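Local structure of adenosylmethionine-8-amino-7-oxononanoate aminotransferase (Methanocaldococcus jannaschii, 6ZHK) at residues K15-K18 with E19-H23; E252-A255 with K256-E260. The protein probably transfers an amino group from S-adenosyl-L-methionine to 7-keto-8-aminopelargonic acid in biotin biosynthesis, as a pyridoxal-phosphate-dependent class-III aminotransferase. One frame throughout, in Å; residues are numbered along the deposited sequence.

Contact 1 (K15-K18 with E19-H23); sequences KWDK and EYIWH
Lys15 to Tyr20 make up the last turn and a half of helix 10-20, and their i to i+4 bonds give out at the C-terminal end: Glu19 N reaches Lys15 O at 2.8 Å and Tyr20 N reaches Trp16 O at 2.9 Å, but the bond from Ile21 N to Asp17 O, at 3.3 Å, is weak. Ile21 is the first residue to leave helical torsions. A water donates to both Lys18 O and Ile21 O, bridging the last turn to the outgoing chain, and Lys18 O also accepts from Arg32 NE. Trp16 and Tyr20 run side by side, and Trp16 CD1 comes within 3.5 Å of Tyr20 CE2. Their ring planes, 59° apart, make an oblique pair, with Trp16 CB in the plane of the tyrosine at its edge; Glu19 CG lies over the centre of one tyrosine face, 3.7 Å above the plane. Beyond the helix the chain folds back, bringing His23 NE2 to Asp17 OD1 at 2.8 Å. The first torsion of Asp17, chi1 -172°, sets CG anti to the backbone N and swings OD1 back to meet the imidazole in its ring plane, although the bond meets the carboxylate from above its own plane. Asp17 OD2 bonds Tyr31 OH, and His23 ND1 bonds Leu90 O of the second subunit. Replacing Asp17 with an alanine would probably leave His23 NE2 and Tyr31 OH without the carboxylate whose two oxygens they each bond, and the imidazole less firmly held in rotation. Ile21 CD1 packs 3.7 Å from Asp17 OD1. The whole is a helix C-terminus tied back by a His-carboxylate hydrogen bond at the dimer interface, just ahead of Tyr25, a residue predicted to take part in substrate recognition.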
loop_
_atom_site.group_PDB
_atom_site.type_symbol
_atom_site.label_atom_id
_atom_site.label_comp_id
_atom_site.label_asym_id
_atom_site.label_seq_id
_atom_site.Cartn_x
_atom_site.Cartn_y
_atom_site.Cartn_z
ATOM N N LYS A 15 -25.373 -11.767 -2.502
ATOM C CA LYS A 15 -24.930 -13.049 -2.003
ATOM C C LYS A 15 -23.424 -13.184 -2.175
ATOM O O LYS A 15 -22.744 -13.652 -1.266
ATOM C CB LYS A 15 -25.653 -14.212 -2.684
ATOM C CG LYS A 15 -25.268 -15.581 -2.142
ATOM C CD LYS A 15 -24.644 -16.571 -3.140
ATOM C CE LYS A 15 -25.510 -17.785 -3.429
ATOM N NZ LYS A 15 -26.047 -18.368 -2.172
ATOM N N TRP A 16 -22.908 -12.821 -3.351
ATOM C CA TRP A 16 -21.489 -12.973 -3.664
ATOM C C TRP A 16 -20.679 -12.049 -2.761
ATOM O O TRP A 16 -19.617 -12.421 -2.260
ATOM C CB TRP A 16 -21.236 -12.646 -5.149
ATOM C CG TRP A 16 -21.747 -13.681 -6.117
ATOM C CD1 TRP A 16 -22.207 -14.948 -5.843
ATOM C CD2 TRP A 16 -21.771 -13.561 -7.545
ATOM N NE1 TRP A 16 -22.556 -15.597 -6.987
ATOM C CE2 TRP A 16 -22.280 -14.782 -8.048
ATOM C CE3 TRP A 16 -21.426 -12.542 -8.438
ATOM C CZ2 TRP A 16 -22.439 -14.991 -9.408
ATOM C CZ3 TRP A 16 -21.578 -12.757 -9.793
ATOM C CH2 TRP A 16 -22.070 -13.971 -10.265
ATOM N N ASP A 17 -21.205 -10.867 -2.518
ATOM C CA ASP A 17 -20.556 -9.924 -1.629
ATOM C C ASP A 17 -20.307 -10.580 -0.265
ATOM O O ASP A 17 -19.206 -10.530 0.292
ATOM C CB ASP A 17 -21.409 -8.667 -1.524
ATOM C CG ASP A 17 -20.767 -7.520 -0.780
ATOM O OD1 ASP A 17 -19.471 -7.355 -0.897
ATOM O OD2 ASP A 17 -21.533 -6.803 -0.065
ATOM N N LYS A 18 -21.349 -11.208 0.290
ATOM C CA LYS A 18 -21.274 -11.793 1.616
ATOM C C LYS A 18 -20.470 -13.082 1.558
ATOM O O LYS A 18 -19.914 -13.503 2.552
ATOM C CB LYS A 18 -22.711 -12.039 2.123
ATOM C CG LYS A 18 -23.463 -10.767 2.522
ATOM C CD LYS A 18 -25.008 -10.973 2.628
ATOM C CE LYS A 18 -25.676 -9.675 3.037
ATOM N NZ LYS A 18 -27.108 -9.846 3.442
ATOM N N GLU A 19 -20.521 -13.803 0.440
ATOM C CA GLU A 19 -19.876 -15.106 0.360
ATOM C C GLU A 19 -18.357 -14.984 0.186
ATOM O O GLU A 19 -17.614 -15.823 0.709
ATOM C CB GLU A 19 -20.460 -15.939 -0.786
ATOM C CG GLU A 19 -19.820 -17.290 -1.042
ATOM C CD GLU A 19 -19.717 -18.193 0.174
ATOM O OE1 GLU A 19 -20.705 -18.227 0.934
ATOM O OE2 GLU A 19 -18.637 -18.818 0.391
ATOM N N TYR A 20 -17.907 -14.007 -0.601
ATOM C CA TYR A 20 -16.532 -14.081 -1.115
ATOM C C TYR A 20 -15.621 -12.988 -0.569
ATOM O O TYR A 20 -14.396 -13.157 -0.581
ATOM C CB TYR A 20 -16.488 -13.956 -2.639
ATOM C CG TYR A 20 -17.189 -15.097 -3.325
ATOM C CD1 TYR A 20 -16.703 -16.380 -3.230
ATOM C CD2 TYR A 20 -18.343 -14.867 -4.099
ATOM C CE1 TYR A 20 -17.334 -17.437 -3.884
ATOM C CE2 TYR A 20 -18.985 -15.921 -4.743
ATOM C CZ TYR A 20 -18.494 -17.208 -4.608
ATOM O OH TYR A 20 -19.139 -18.248 -5.232
ATOM N N ILE A 21 -16.201 -11.874 -0.110
ATOM C CA ILE A 21 -15.334 -10.775 0.307
ATOM C C ILE A 21 -15.216 -10.711 1.828
ATOM O O ILE A 21 -16.238 -10.659 2.546
ATOM C CB ILE A 21 -15.829 -9.438 -0.228
ATOM C CG1 ILE A 21 -15.825 -9.459 -1.760
ATOM C CG2 ILE A 21 -15.006 -8.270 0.380
ATOM C CD1 ILE A 21 -16.215 -8.088 -2.409
ATOM N N TRP A 22 -13.971 -10.757 2.303
ATOM C CA TRP A 22 -13.701 -10.404 3.691
ATOM C C TRP A 22 -13.511 -8.889 3.736
ATOM O O TRP A 22 -12.476 -8.378 3.276
ATOM C CB TRP A 22 -12.457 -11.182 4.149
ATOM C CG TRP A 22 -12.174 -11.166 5.626
ATOM C CD1 TRP A 22 -12.557 -10.235 6.555
ATOM C CD2 TRP A 22 -11.311 -12.073 6.311
ATOM N NE1 TRP A 22 -12.059 -10.572 7.792
ATOM C CE2 TRP A 22 -11.300 -11.694 7.678
ATOM C CE3 TRP A 22 -10.605 -13.208 5.921
ATOM C CZ2 TRP A 22 -10.556 -12.374 8.637
ATOM C CZ3 TRP A 22 -9.873 -13.890 6.877
ATOM C CH2 TRP A 22 -9.900 -13.512 8.221
ATOM N N HIS A 23 -14.526 -8.195 4.249
ATOM C CA HIS A 23 -14.522 -6.732 4.179
ATOM C C HIS A 23 -13.581 -6.163 5.231
ATOM O O HIS A 23 -13.374 -6.769 6.281
ATOM C CB HIS A 23 -15.932 -6.176 4.431
ATOM C CG HIS A 23 -16.803 -6.269 3.214
ATOM N ND1 HIS A 23 -17.166 -5.137 2.516
ATOM C CD2 HIS A 23 -17.331 -7.339 2.565
ATOM C CE1 HIS A 23 -17.902 -5.478 1.450
ATOM N NE2 HIS A 23 -18.027 -6.857 1.476
HETATM O O HOH W 1 -17.390 -12.995 3.294
#

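Contact 2 (E252-A255 with K256-E260); sequences EGVA and KACKE
Lys256 and Glu260 meet one turn apart, the lysine NZ standing above one face of the Glu260 carboxylate, 36° out of its plane at OE2; neither segment holds an aromatic ring. Both segments belong to helix 250-261, which lies on the connection between the neighbouring parallel strands 228-234 and 265-268, a beta-alpha-beta crossover in the seven-stranded sheet of this fold-type I aminotransferase. Four successive i to i+4 backbone bonds show the helix to be a regular alpha helix across the junction: Lys256 N to Glu252 O at 3.0 Å, Ala257 N to Gly253 O at 3.0 Å, Cys258 N to Val254 O at 2.8 Å and Lys259 N to Ala255 O at 3.0 Å. One flank is apolar and buried: Val254 packs on Leu214, Met217 and Ile221 of helix 211-224 and, with Cys258, on Val231 of the sheet. Within the helix, Val254 CG1 is anti to the backbone N (chi1 168°) and comes 4.1 Å from Cys258 SG, so these two side chains touch one turn apart while both pack against the same strand. Ala257, whose CB is 3.4 Å from Gly253 O, packs on Ile218, while Ala255 meets Leu288 of helix 286-291. Glu252 OE2 is hydrogen-bonded to Asn285 ND2, just before helix 286-291. On the exposed flank, the aliphatic part of Lys256 is extended from its first torsion through chi3 and the chain turns only at its end, chi4 -75°, which brings NZ to Glu260 OE2 at 3.1 Å in a hydrogen-bonded salt bridge.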
loop_
_atom_site.group_PDB
_atom_site.type_symbol
_atom_site.label_atom_id
_atom_site.label_comp_id
_atom_site.label_asym_id
_atom_site.label_seq_id
_atom_site.Cartn_x
_atom_site.Cartn_y
_atom_site.Cartn_z
ATOM N N GLU A 252 2.678 23.251 17.379
ATOM C CA GLU A 252 3.778 24.205 17.354
ATOM C C GLU A 252 4.746 23.965 18.512
ATOM O O GLU A 252 5.923 24.043 18.294
ATOM C CB GLU A 252 3.277 25.665 17.396
ATOM C CG GLU A 252 2.418 26.024 16.188
ATOM C CD GLU A 252 0.901 25.841 16.291
ATOM O OE1 GLU A 252 0.401 24.896 16.959
ATOM O OE2 GLU A 252 0.204 26.632 15.671
ATOM N N GLY A 253 4.265 23.737 19.732
ATOM C CA GLY A 253 5.173 23.529 20.856
ATOM C C GLY A 253 5.925 22.204 20.718
ATOM O O GLY A 253 7.111 22.099 21.059
ATOM N N VAL A 254 5.255 21.175 20.183
ATOM C CA VAL A 254 5.969 19.911 19.974
ATOM C C VAL A 254 7.063 20.099 18.918
ATOM O O VAL A 254 8.204 19.701 19.093
ATOM C CB VAL A 254 4.995 18.782 19.587
ATOM C CG1 VAL A 254 5.757 17.562 19.082
ATOM C CG2 VAL A 254 4.037 18.419 20.711
ATOM N N ALA A 255 6.718 20.713 17.801
ATOM C CA ALA A 255 7.715 20.970 16.775
ATOM C C ALA A 255 8.901 21.740 17.342
ATOM O O ALA A 255 10.049 21.487 16.986
ATOM C CB ALA A 255 7.060 21.698 15.619
ATOM N N LYS A 256 8.631 22.736 18.194
ATOM C CA LYS A 256 9.740 23.538 18.679
ATOM C C LYS A 256 10.608 22.647 19.566
ATOM O O LYS A 256 11.830 22.720 19.500
ATOM C CB LYS A 256 9.182 24.724 19.471
ATOM C CG LYS A 256 10.183 25.590 20.237
ATOM C CD LYS A 256 9.409 26.758 20.863
ATOM C CE LYS A 256 10.215 27.955 21.353
ATOM N NZ LYS A 256 10.900 27.652 22.620
ATOM N N ALA A 257 9.969 21.804 20.384
ATOM C CA ALA A 257 10.687 20.884 21.254
ATOM C C ALA A 257 11.515 19.891 20.430
ATOM O O ALA A 257 12.656 19.598 20.800
ATOM C CB ALA A 257 9.710 20.188 22.168
ATOM N N CYS A 258 10.959 19.393 19.307
ATOM C CA CYS A 258 11.746 18.527 18.423
ATOM C C CYS A 258 12.971 19.254 17.861
ATOM O O CYS A 258 14.088 18.731 17.828
ATOM C CB CYS A 258 10.892 17.993 17.287
ATOM S SG CYS A 258 9.628 16.841 17.873
ATOM N N LYS A 259 12.798 20.514 17.458
ATOM C CA LYS A 259 13.918 21.300 16.955
ATOM C C LYS A 259 14.982 21.481 18.038
ATOM O O LYS A 259 16.172 21.265 17.754
ATOM C CB LYS A 259 13.417 22.645 16.405
ATOM C CG LYS A 259 14.409 23.448 15.563
ATOM C CD LYS A 259 13.815 24.754 15.019
ATOM C CE LYS A 259 14.809 25.630 14.268
ATOM N NZ LYS A 259 15.347 24.934 13.070
ATOM N N GLU A 260 14.554 21.829 19.258
ATOM C CA GLU A 260 15.493 22.161 20.325
ATOM C C GLU A 260 16.208 20.916 20.832
ATOM O O GLU A 260 17.296 21.047 21.394
ATOM C CB GLU A 260 14.815 22.894 21.485
ATOM C CG GLU A 260 14.532 24.329 21.098
ATOM C CD GLU A 260 13.799 25.156 22.131
ATOM O OE1 GLU A 260 13.343 24.564 23.136
ATOM O OE2 GLU A 260 13.682 26.400 21.912
#

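In the fold
Both contacts are local and partly buried, but they belong to different helices: contact 1 joins the last turn of helix 10-20 to the chain that leaves it, whereas contact 2 lies between turns of helix 250-261. They lie on opposite sides of the chain's centre, their nearest atoms about 33 Å apart, so neither touches the other. Contact 1 sits where a helix ends against the second subunit, and its chemistry is polar and aromatic, with a buried carboxylate, an imidazole and a bridging water. Contact 2 lies within the body of a continuous helix, untouched by the other subunit; its backbone bonds stay regular, its apolar flank serves the sheet core of its own chain, and its charge pair lies on the surface.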